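Local structure of Serine/threonine-protein phosphatase 2A regulatory subunit B'' subunit alpha (Homo sapiens, 4I5J) at residues A[116-121]-A[175-180]; A[140-145]-A[181-186]; A[62-67]-A[108-113]. The protein binds calcium and, as a regulatory subunit of protein phosphatase 2A, might steer the substrate choice, activity and localisation of the catalytic enzyme. All blocks are in the same frame, centred on the assembly; numbering follows the deposited sequence.

Contact 1: residues A[116-121]-A[175-180]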
loop_
_atom_site.group_PDB
_atom_site.type_symbol
_atom_site.label_atom_id
_atom_site.label_comp_id
_atom_site.label_asym_id
_atom_site.label_seq_id
_atom_site.Cartn_x
_atom_site.Cartn_y
_atom_site.Cartn_z
ATOM N N TYR A 116 -12.442 -8.677 4.931
ATOM C CA TYR A 116 -13.690 -8.746 4.181
ATOM C C TYR A 116 -14.026 -7.388 3.569
ATOM O O TYR A 116 -14.547 -7.313 2.457
ATOM C CB TYR A 116 -14.833 -9.287 5.048
ATOM C CG TYR A 116 -16.099 -9.583 4.272
ATOM C CD1 TYR A 116 -16.100 -10.485 3.208
ATOM C CD2 TYR A 116 -17.300 -8.978 4.620
ATOM C CE1 TYR A 116 -17.305 -10.771 2.498
ATOM C CE2 TYR A 116 -18.479 -9.243 3.925
ATOM C CZ TYR A 116 -18.475 -10.137 2.867
ATOM O OH TYR A 116 -19.652 -10.381 2.200
ATOM N N VAL A 117 -13.705 -6.312 4.284
ATOM C CA VAL A 117 -13.848 -4.969 3.726
ATOM C C VAL A 117 -13.062 -4.876 2.423
ATOM O O VAL A 117 -13.601 -4.441 1.387
ATOM C CB VAL A 117 -13.376 -3.879 4.728
ATOM C CG1 VAL A 117 -13.234 -2.523 4.035
ATOM C CG2 VAL A 117 -14.344 -3.787 5.897
ATOM N N ILE A 118 -11.803 -5.311 2.465
ATOM C CA ILE A 118 -10.941 -5.299 1.272
ATOM C C ILE A 118 -11.522 -6.177 0.153
ATOM O O ILE A 118 -11.554 -5.772 -1.005
ATOM C CB ILE A 118 -9.512 -5.771 1.611
ATOM C CG1 ILE A 118 -8.881 -4.850 2.643
ATOM C CG2 ILE A 118 -8.618 -5.787 0.368
ATOM C CD1 ILE A 118 -7.508 -5.308 3.091
ATOM N N TYR A 119 -12.007 -7.370 0.499
ATOM C CA TYR A 119 -12.580 -8.270 -0.504
ATOM C C TYR A 119 -13.795 -7.665 -1.200
ATOM O O TYR A 119 -13.937 -7.755 -2.422
ATOM C CB TYR A 119 -12.961 -9.636 0.106
ATOM C CG TYR A 119 -13.485 -10.611 -0.935
ATOM C CD1 TYR A 119 -12.633 -11.537 -1.530
ATOM C CD2 TYR A 119 -14.824 -10.588 -1.357
ATOM C CE1 TYR A 119 -13.092 -12.425 -2.493
ATOM C CE2 TYR A 119 -15.282 -11.471 -2.333
ATOM C CZ TYR A 119 -14.405 -12.385 -2.890
ATOM O OH TYR A 119 -14.830 -13.255 -3.862
ATOM N N CYS A 120 -14.707 -7.087 -0.429
ATOM C CA CYS A 120 -15.898 -6.497 -1.037
ATOM C C CYS A 120 -15.574 -5.336 -1.950
ATOM O O CYS A 120 -16.228 -5.146 -2.985
ATOM C CB CYS A 120 -16.899 -6.060 0.028
ATOM S SG CYS A 120 -17.531 -7.489 0.952
ATOM N N LYS A 121 -14.577 -4.545 -1.559
ATOM C CA LYS A 121 -14.176 -3.430 -2.381
ATOM C C LYS A 121 -13.588 -3.939 -3.684
ATOM O O LYS A 121 -13.886 -3.393 -4.744
ATOM C CB LYS A 121 -13.212 -2.508 -1.642
ATOM C CG LYS A 121 -13.932 -1.572 -0.669
ATOM C CD LYS A 121 -12.941 -0.721 0.115
ATOM C CE LYS A 121 -13.649 0.182 1.116
ATOM N NZ LYS A 121 -12.681 0.801 2.079
ATOM N N ASP A 175 -2.151 -7.140 -5.512
ATOM C CA ASP A 175 -1.764 -5.760 -5.736
ATOM C C ASP A 175 -2.846 -4.749 -5.366
ATOM O O ASP A 175 -2.548 -3.604 -5.020
ATOM C CB ASP A 175 -1.304 -5.579 -7.170
ATOM C CG ASP A 175 0.118 -6.056 -7.359
ATOM O OD1 ASP A 175 0.967 -5.818 -6.450
ATOM O OD2 ASP A 175 0.383 -6.667 -8.400
ATOM N N PHE A 176 -4.103 -5.165 -5.450
ATOM C CA PHE A 176 -5.189 -4.296 -5.039
ATOM C C PHE A 176 -5.101 -4.034 -3.536
ATOM O O PHE A 176 -5.361 -2.917 -3.083
ATOM C CB PHE A 176 -6.550 -4.899 -5.387
ATOM C CG PHE A 176 -7.689 -4.080 -4.883
ATOM C CD1 PHE A 176 -7.953 -2.838 -5.438
ATOM C CD2 PHE A 176 -8.446 -4.512 -3.824
ATOM C CE1 PHE A 176 -8.988 -2.060 -4.968
ATOM C CE2 PHE A 176 -9.502 -3.748 -3.348
ATOM C CZ PHE A 176 -9.763 -2.509 -3.914
ATOM N N VAL A 177 -4.738 -5.063 -2.769
ATOM C CA VAL A 177 -4.516 -4.900 -1.329
ATOM C C VAL A 177 -3.558 -3.748 -1.020
ATOM O O VAL A 177 -3.849 -2.905 -0.164
ATOM C CB VAL A 177 -4.045 -6.212 -0.653
ATOM C CG1 VAL A 177 -3.891 -6.002 0.848
ATOM C CG2 VAL A 177 -5.087 -7.340 -0.892
ATOM N N TRP A 178 -2.433 -3.689 -1.734
ATOM C CA TRP A 178 -1.435 -2.631 -1.531
ATOM C C TRP A 178 -1.981 -1.287 -1.928
ATOM O O TRP A 178 -1.790 -0.299 -1.218
ATOM C CB TRP A 178 -0.193 -2.913 -2.383
ATOM C CG TRP A 178 0.640 -4.031 -1.847
ATOM C CD1 TRP A 178 0.299 -5.354 -1.802
ATOM C CD2 TRP A 178 1.952 -3.938 -1.281
ATOM N NE1 TRP A 178 1.310 -6.086 -1.241
ATOM C CE2 TRP A 178 2.338 -5.245 -0.906
ATOM C CE3 TRP A 178 2.835 -2.882 -1.042
ATOM C CZ2 TRP A 178 3.568 -5.529 -0.332
ATOM C CZ3 TRP A 178 4.069 -3.168 -0.448
ATOM C CH2 TRP A 178 4.419 -4.484 -0.105
ATOM N N PHE A 179 -2.637 -1.236 -3.086
ATOM C CA PHE A 179 -3.323 -0.024 -3.491
ATOM C C PHE A 179 -4.320 0.430 -2.429
ATOM O O PHE A 179 -4.246 1.562 -1.952
ATOM C CB PHE A 179 -4.073 -0.202 -4.818
ATOM C CG PHE A 179 -5.018 0.924 -5.103
ATOM C CD1 PHE A 179 -4.542 2.127 -5.606
ATOM C CD2 PHE A 179 -6.379 0.803 -4.826
ATOM C CE1 PHE A 179 -5.402 3.188 -5.842
ATOM C CE2 PHE A 179 -7.254 1.861 -5.063
ATOM C CZ PHE A 179 -6.769 3.054 -5.570
ATOM N N LEU A 180 -5.261 -0.442 -2.063
ATOM C CA LEU A 180 -6.318 -0.036 -1.132
ATOM C C LEU A 180 -5.748 0.519 0.177
ATOM O O LEU A 180 -6.162 1.598 0.616
ATOM C CB LEU A 180 -7.294 -1.186 -0.854
ATOM C CG LEU A 180 -8.544 -0.871 -0.022
ATOM C CD1 LEU A 180 -9.587 -1.984 -0.152
ATOM C CD2 LEU A 180 -8.233 -0.747 1.448
#
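Leu180 and Phe176, one turn apart on helix 173-184, both swing their CG anti to the backbone N (chi1 -173° and 176°), and this sends Leu180 CD1 and the rim of the Phe176 ring to the side where Ile118 and Lys121 wait on helix 112-125. The two helices belong to the EF-hand pair in this calcium-binding portion of the subunit; between them the chain forms the short antiparallel strands 133-134 and 170-171, the pairing expected of coupled EF-hands. Their local axes come within 10.5 Å and cross at 107°, so the packing is a compact crossing point and not a long seam. Leu180 CD1 is the atom shared by both partners from helix 112-125: it reaches Ile118 CA at 3.9 Å and lies 3.6 Å from Lys121 CD. Lys121 has CG anti to its own carbonyl carbon and is extended from there on, so its aliphatic chain runs across the leucine at about a right angle, while its ammonium goes on to a salt bridge with Glu184. The CG2 branch of Ile118 meets Val177 CG2 at 4.1 Å, the two side chains again crossing nearly square. Outside this pair of helices, Ile118 also touches Thr63 and Val177 touches Gln66, both on helix 54-72. Phe176 CZ lies 4.1 Å from Lys121 CB. One face of the phenylalanine ring carries its own neighbour, Leu180 CB, toward the rim. At the edge of the same ring comes a backbone oxygen: Ile118 O lies near the plane of Phe176, with CE2 at 3.7 Å.

Contact 2: residues A[140-145]-A[181-186]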
loop_
_atom_site.group_PDB
_atom_site.type_symbol
_atom_site.label_atom_id
_atom_site.label_comp_id
_atom_site.label_asym_id
_atom_site.label_seq_id
_atom_site.Cartn_x
_atom_site.Cartn_y
_atom_site.Cartn_z
ATOM N N ARG A 140 -12.434 4.723 -11.228
ATOM C CA ARG A 140 -13.742 5.036 -10.665
ATOM C C ARG A 140 -13.865 4.701 -9.184
ATOM O O ARG A 140 -14.920 4.901 -8.585
ATOM C CB ARG A 140 -14.822 4.301 -11.447
ATOM C CG ARG A 140 -14.927 4.809 -12.848
ATOM C CD ARG A 140 -15.796 3.942 -13.720
ATOM N NE ARG A 140 -15.669 4.408 -15.093
ATOM C CZ ARG A 140 -15.028 3.757 -16.059
ATOM N NH1 ARG A 140 -14.482 2.571 -15.836
ATOM N NH2 ARG A 140 -14.957 4.290 -17.267
ATOM N N TYR A 141 -12.793 4.178 -8.598
ATOM C CA TYR A 141 -12.774 3.861 -7.175
ATOM C C TYR A 141 -13.011 5.136 -6.397
ATOM O O TYR A 141 -12.440 6.171 -6.739
ATOM C CB TYR A 141 -11.410 3.295 -6.792
ATOM C CG TYR A 141 -11.217 2.976 -5.323
ATOM C CD1 TYR A 141 -11.746 1.821 -4.770
ATOM C CD2 TYR A 141 -10.475 3.812 -4.500
ATOM C CE1 TYR A 141 -11.560 1.513 -3.438
ATOM C CE2 TYR A 141 -10.286 3.516 -3.165
ATOM C CZ TYR A 141 -10.830 2.360 -2.640
ATOM O OH TYR A 141 -10.652 2.036 -1.315
ATOM N N ASN A 142 -13.851 5.065 -5.366
ATOM C CA ASN A 142 -14.069 6.217 -4.494
ATOM C C ASN A 142 -14.449 7.460 -5.296
ATOM O O ASN A 142 -13.888 8.543 -5.086
ATOM C CB ASN A 142 -12.811 6.504 -3.661
ATOM C CG ASN A 142 -13.010 6.229 -2.184
ATOM O OD1 ASN A 142 -12.945 5.081 -1.735
ATOM N ND2 ASN A 142 -13.239 7.289 -1.415
ATOM N N ASP A 143 -15.371 7.277 -6.238
ATOM C CA ASP A 143 -15.867 8.356 -7.089
ATOM C C ASP A 143 -14.759 9.173 -7.750
ATOM O O ASP A 143 -14.705 10.397 -7.589
ATOM C CB ASP A 143 -16.804 9.262 -6.290
ATOM C CG ASP A 143 -18.027 8.521 -5.781
ATOM O OD1 ASP A 143 -18.629 7.755 -6.565
ATOM O OD2 ASP A 143 -18.379 8.691 -4.594
ATOM N N GLN A 144 -13.885 8.481 -8.481
ATOM C CA GLN A 144 -12.763 9.105 -9.192
ATOM C C GLN A 144 -11.842 9.931 -8.303
ATOM O O GLN A 144 -11.274 10.929 -8.757
ATOM C CB GLN A 144 -13.262 9.973 -10.347
ATOM C CG GLN A 144 -13.755 9.189 -11.529
ATOM C CD GLN A 144 -14.677 10.004 -12.391
ATOM O OE1 GLN A 144 -15.773 10.367 -11.967
ATOM N NE2 GLN A 144 -14.242 10.312 -13.605
ATOM N N ALA A 145 -11.688 9.502 -7.052
ATOM C CA ALA A 145 -10.886 10.237 -6.081
ATOM C C ALA A 145 -9.451 10.435 -6.567
ATOM O O ALA A 145 -8.811 11.430 -6.224
ATOM C CB ALA A 145 -10.897 9.534 -4.735
ATOM N N ILE A 181 -4.825 -0.219 0.801
ATOM C CA ILE A 181 -4.243 0.214 2.070
ATOM C C ILE A 181 -3.552 1.570 1.925
ATOM O O ILE A 181 -3.650 2.439 2.801
ATOM C CB ILE A 181 -3.273 -0.842 2.631
ATOM C CG1 ILE A 181 -4.041 -2.139 2.916
ATOM C CG2 ILE A 181 -2.598 -0.333 3.909
ATOM C CD1 ILE A 181 -3.162 -3.295 3.351
ATOM N N SER A 182 -2.885 1.766 0.789
ATOM C CA SER A 182 -2.111 2.978 0.570
ATOM C C SER A 182 -3.006 4.163 0.257
ATOM O O SER A 182 -2.671 5.307 0.574
ATOM C CB SER A 182 -1.110 2.746 -0.561
ATOM O OG SER A 182 -0.184 1.743 -0.158
ATOM N N GLU A 183 -4.144 3.890 -0.381
ATOM C CA GLU A 183 -5.053 4.960 -0.756
ATOM C C GLU A 183 -5.787 5.479 0.484
ATOM O O GLU A 183 -6.009 6.682 0.643
ATOM C CB GLU A 183 -6.023 4.481 -1.836
ATOM C CG GLU A 183 -6.724 5.604 -2.595
ATOM C CD GLU A 183 -8.057 5.950 -1.980
ATOM O OE1 GLU A 183 -8.712 6.895 -2.472
ATOM O OE2 GLU A 183 -8.455 5.268 -1.007
ATOM N N GLU A 184 -6.107 4.571 1.392
ATOM C CA GLU A 184 -6.840 4.941 2.595
ATOM C C GLU A 184 -5.963 5.510 3.700
ATOM O O GLU A 184 -6.424 6.330 4.490
ATOM C CB GLU A 184 -7.628 3.738 3.109
ATOM C CG GLU A 184 -8.554 3.177 2.040
ATOM C CD GLU A 184 -9.614 2.238 2.590
ATOM O OE1 GLU A 184 -9.347 1.558 3.613
ATOM O OE2 GLU A 184 -10.717 2.185 1.994
ATOM N N ASP A 185 -4.706 5.073 3.755
ATOM C CA ASP A 185 -3.793 5.508 4.810
ATOM C C ASP A 185 -2.492 6.077 4.246
ATOM O O ASP A 185 -1.550 5.332 4.010
ATOM C CB ASP A 185 -3.467 4.319 5.717
ATOM C CG ASP A 185 -2.499 4.684 6.830
ATOM O OD1 ASP A 185 -2.266 5.901 7.049
ATOM O OD2 ASP A 185 -1.985 3.749 7.496
ATOM N N LYS A 186 -2.407 7.388 4.050
ATOM C CA LYS A 186 -1.156 7.948 3.543
ATOM C C LYS A 186 -0.218 8.380 4.672
ATOM O O LYS A 186 0.625 9.254 4.471
ATOM C CB LYS A 186 -1.401 9.112 2.566
ATOM C CG LYS A 186 -2.044 8.728 1.243
ATOM C CD LYS A 186 -2.221 9.918 0.327
ATOM C CE LYS A 186 -3.084 9.579 -0.890
ATOM N NZ LYS A 186 -4.515 9.193 -0.561
#
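Glu183 meets the edge of the Tyr141 ring: the carboxylate carbon lies in the plane of the ring, but the carboxylate itself is turned 85° against it. The touching atoms are Tyr141 CE2 and Glu183 OE2, 3.3 Å apart, so the acid sits beside a ring C-H and not over a face. A bend in the glutamate at chi2 (-93°) turns its head toward the ring; the other oxygen, Glu183 OE1, faces Ala145 CB at 4.1 Å. OE1 is buried here and has no partner in the model, and together with its place near the C-terminal end of a helix this may raise the acid's pKa. Glu184 approaches differently. Its chain is extended and crosses the tyrosine at about a right angle, the planes 37° apart, and brings Glu184 OE2, an oxygen already held by Lys121, to 3.3 Å from Tyr141 OH. The contact thus joins the loop after helix 135-138, within the EF-hand pair, to the last turn of helix 173-184. Phe179 on that helix packs edge-to-face with the tyrosine. Were Tyr141 an alanine, Glu183 would probably lose the ring edge beside it and Phe179 its aromatic partner. Past the glutamates, Asp185 N still bonds to Ile181 O at 3.0 Å, while Lys186 NZ folds back to Glu183 O in a weak bond.

Contact 3: residues A[62-67]-A[108-113]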
loop_
_atom_site.group_PDB
_atom_site.type_symbol
_atom_site.label_atom_id
_atom_site.label_comp_id
_atom_site.label_asym_id
_atom_site.label_seq_id
_atom_site.Cartn_x
_atom_site.Cartn_y
_atom_site.Cartn_z
ATOM N N THR A 62 -4.132 -14.968 1.399
ATOM C CA THR A 62 -3.470 -14.064 0.461
ATOM C C THR A 62 -3.422 -12.652 1.030
ATOM O O THR A 62 -2.403 -11.951 0.942
ATOM C CB THR A 62 -4.251 -14.000 -0.866
ATOM O OG1 THR A 62 -4.155 -15.256 -1.550
ATOM C CG2 THR A 62 -3.698 -12.887 -1.762
ATOM N N THR A 63 -4.541 -12.237 1.630
ATOM C CA THR A 63 -4.662 -10.878 2.130
ATOM C C THR A 63 -3.778 -10.650 3.353
ATOM O O THR A 63 -3.098 -9.621 3.441
ATOM C CB THR A 63 -6.111 -10.541 2.450
ATOM O OG1 THR A 63 -6.893 -10.675 1.253
ATOM C CG2 THR A 63 -6.231 -9.124 2.968
ATOM N N VAL A 64 -3.759 -11.610 4.282
ATOM C CA VAL A 64 -2.909 -11.473 5.460
ATOM C C VAL A 64 -1.446 -11.451 5.039
ATOM O O VAL A 64 -0.637 -10.670 5.571
ATOM C CB VAL A 64 -3.125 -12.606 6.485
ATOM C CG1 VAL A 64 -2.094 -12.496 7.639
ATOM C CG2 VAL A 64 -4.552 -12.568 7.019
ATOM N N ILE A 65 -1.091 -12.307 4.089
ATOM C CA ILE A 65 0.289 -12.300 3.615
ATOM C C ILE A 65 0.649 -10.945 2.970
ATOM O O ILE A 65 1.720 -10.421 3.233
ATOM C CB ILE A 65 0.589 -13.495 2.706
ATOM C CG1 ILE A 65 0.438 -14.774 3.522
ATOM C CG2 ILE A 65 2.012 -13.411 2.121
ATOM C CD1 ILE A 65 0.651 -16.032 2.749
ATOM N N GLN A 66 -0.253 -10.350 2.180
ATOM C CA GLN A 66 0.055 -9.056 1.573
ATOM C C GLN A 66 0.283 -8.054 2.679
ATOM O O GLN A 66 1.221 -7.265 2.614
ATOM C CB GLN A 66 -1.073 -8.555 0.638
ATOM C CG GLN A 66 -1.280 -9.405 -0.592
ATOM C CD GLN A 66 0.018 -10.013 -1.079
ATOM O OE1 GLN A 66 0.942 -9.303 -1.483
ATOM N NE2 GLN A 66 0.107 -11.331 -1.015
ATOM N N ARG A 67 -0.555 -8.112 3.714
ATOM C CA ARG A 67 -0.452 -7.168 4.833
ATOM C C ARG A 67 0.848 -7.337 5.612
ATOM O O ARG A 67 1.432 -6.359 6.075
ATOM C CB ARG A 67 -1.655 -7.278 5.777
ATOM C CG ARG A 67 -2.975 -6.843 5.113
ATOM C CD ARG A 67 -4.079 -6.730 6.143
ATOM N NE ARG A 67 -3.820 -5.644 7.093
ATOM C CZ ARG A 67 -4.538 -5.428 8.196
ATOM N NH1 ARG A 67 -5.540 -6.240 8.493
ATOM N NH2 ARG A 67 -4.243 -4.416 9.007
ATOM N N ASP A 108 -3.758 -5.634 13.485
ATOM C CA ASP A 108 -2.591 -5.710 12.613
ATOM C C ASP A 108 -2.583 -7.075 11.944
ATOM O O ASP A 108 -2.692 -8.085 12.624
ATOM C CB ASP A 108 -1.293 -5.514 13.387
ATOM C CG ASP A 108 -1.185 -4.137 14.022
ATOM O OD1 ASP A 108 -1.651 -3.147 13.418
ATOM O OD2 ASP A 108 -0.624 -4.054 15.131
ATOM N N TYR A 109 -2.476 -7.078 10.614
ATOM C CA TYR A 109 -2.315 -8.285 9.790
ATOM C C TYR A 109 -3.544 -9.163 9.688
ATOM O O TYR A 109 -4.008 -9.415 8.587
ATOM C CB TYR A 109 -1.127 -9.160 10.226
ATOM C CG TYR A 109 0.136 -8.381 10.504
ATOM C CD1 TYR A 109 0.600 -8.257 11.802
ATOM C CD2 TYR A 109 0.851 -7.759 9.478
ATOM C CE1 TYR A 109 1.729 -7.552 12.090
ATOM C CE2 TYR A 109 2.006 -7.013 9.766
ATOM C CZ TYR A 109 2.423 -6.920 11.091
ATOM O OH TYR A 109 3.552 -6.236 11.465
ATOM N N PHE A 110 -4.067 -9.619 10.832
ATOM C CA PHE A 110 -4.930 -10.804 10.869
ATOM C C PHE A 110 -6.429 -10.627 10.811
ATOM O O PHE A 110 -7.147 -11.606 10.565
ATOM C CB PHE A 110 -4.599 -11.652 12.098
ATOM C CG PHE A 110 -3.278 -12.324 11.992
ATOM C CD1 PHE A 110 -2.162 -11.781 12.600
ATOM C CD2 PHE A 110 -3.141 -13.477 11.241
ATOM C CE1 PHE A 110 -0.929 -12.390 12.472
ATOM C CE2 PHE A 110 -1.907 -14.103 11.121
ATOM C CZ PHE A 110 -0.803 -13.556 11.724
ATOM N N SER A 111 -6.899 -9.413 11.069
ATOM C CA SER A 111 -8.327 -9.159 11.236
ATOM C C SER A 111 -9.131 -9.699 10.090
ATOM O O SER A 111 -8.799 -9.419 8.936
ATOM C CB SER A 111 -8.580 -7.667 11.307
ATOM O OG SER A 111 -9.967 -7.377 11.224
ATOM N N TYR A 112 -10.182 -10.466 10.397
ATOM C CA TYR A 112 -11.048 -10.992 9.349
ATOM C C TYR A 112 -11.931 -9.903 8.779
ATOM O O TYR A 112 -12.138 -9.841 7.561
ATOM C CB TYR A 112 -11.930 -12.170 9.822
ATOM C CG TYR A 112 -12.611 -12.802 8.634
ATOM C CD1 TYR A 112 -11.949 -13.741 7.863
ATOM C CD2 TYR A 112 -13.882 -12.393 8.235
ATOM C CE1 TYR A 112 -12.549 -14.303 6.745
ATOM C CE2 TYR A 112 -14.480 -12.928 7.135
ATOM C CZ TYR A 112 -13.818 -13.886 6.388
ATOM O OH TYR A 112 -14.440 -14.429 5.286
ATOM N N GLU A 113 -12.452 -9.053 9.661
ATOM C CA GLU A 113 -13.279 -7.913 9.267
ATOM C C GLU A 113 -12.553 -7.016 8.268
ATOM O O GLU A 113 -13.153 -6.509 7.313
ATOM C CB GLU A 113 -13.635 -7.059 10.492
ATOM C CG GLU A 113 -14.779 -7.585 11.352
ATOM C CD GLU A 113 -14.891 -6.877 12.706
ATOM O OE1 GLU A 113 -14.019 -6.039 13.033
ATOM O OE2 GLU A 113 -15.855 -7.163 13.449
HETATM O O HOH W 1 -6.423 -8.764 7.521
#
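One water between Arg67 and the turn at Tyr109 is gripped three ways: it accepts from Arg67 NH1 at 2.8 Å and donates to Tyr109 O at 2.7 Å and to Ser111 O at 2.8 Å. The water lies at the edge of the guanidinium, in its plane, and so bridges helix 54-72 to two backbone carbonyls. A bend in the arginine at chi3 (66°) lays the guanidinium against the turn, with Tyr109 N lying 3.5 Å over the centre of one face. Arg67 NH2 bonds to Thr107 O, so the flat group is fixed from more than one side. The backbone against it makes a classic gamma turn: Tyr109 has phi 71° and psi -57°, and Phe110 N bonds to Asp108 O at 2.7 Å. That tight reversal presents Tyr109 O to the helix, where Val64 CG2 comes to 3.6 Å. The other branch, Val64 CG1, makes an off-centre CH-pi contact with the Phe110 ring, 4.2 Å from its centroid. Tyr109 lays its ring edge along the helix backbone, CD2 lying 3.7 Å from Arg67 O, and its hydroxyl goes on to Asn89. Ser111, just after the turn, is the N-cap of helix 112-125, its OG bonding to His114 N. The join therefore fastens the start of helix 112-125 to the side of helix 54-72 in the EF-hand region; Phe110 also packs on helix 90-97, and Arg67 touches Ile181 of helix 173-184.

From the N terminus, contact 3 closes first: helix 54-72 meets the turn at 108-113, enclosing helices 82-86 and 90-97. Contact 1 opens only afterwards, as helix 112-125 continues, so the two are in series. Contact 1 and contact 2 cross instead, 140-145 lying inside the span of contact 1 while 181-186 lies beyond it, and both end on helix 173-184. That helix serves contacts 1 and 2 and also touches residues of contact 3, where Trp178 probably hydrogen-bonds to Gln66. Contacts 1 and 2 are linked by charge pairing as well as packing. The N-terminal EF-hand domain is thereby joined to the EF-hand pair, away from the calcium site.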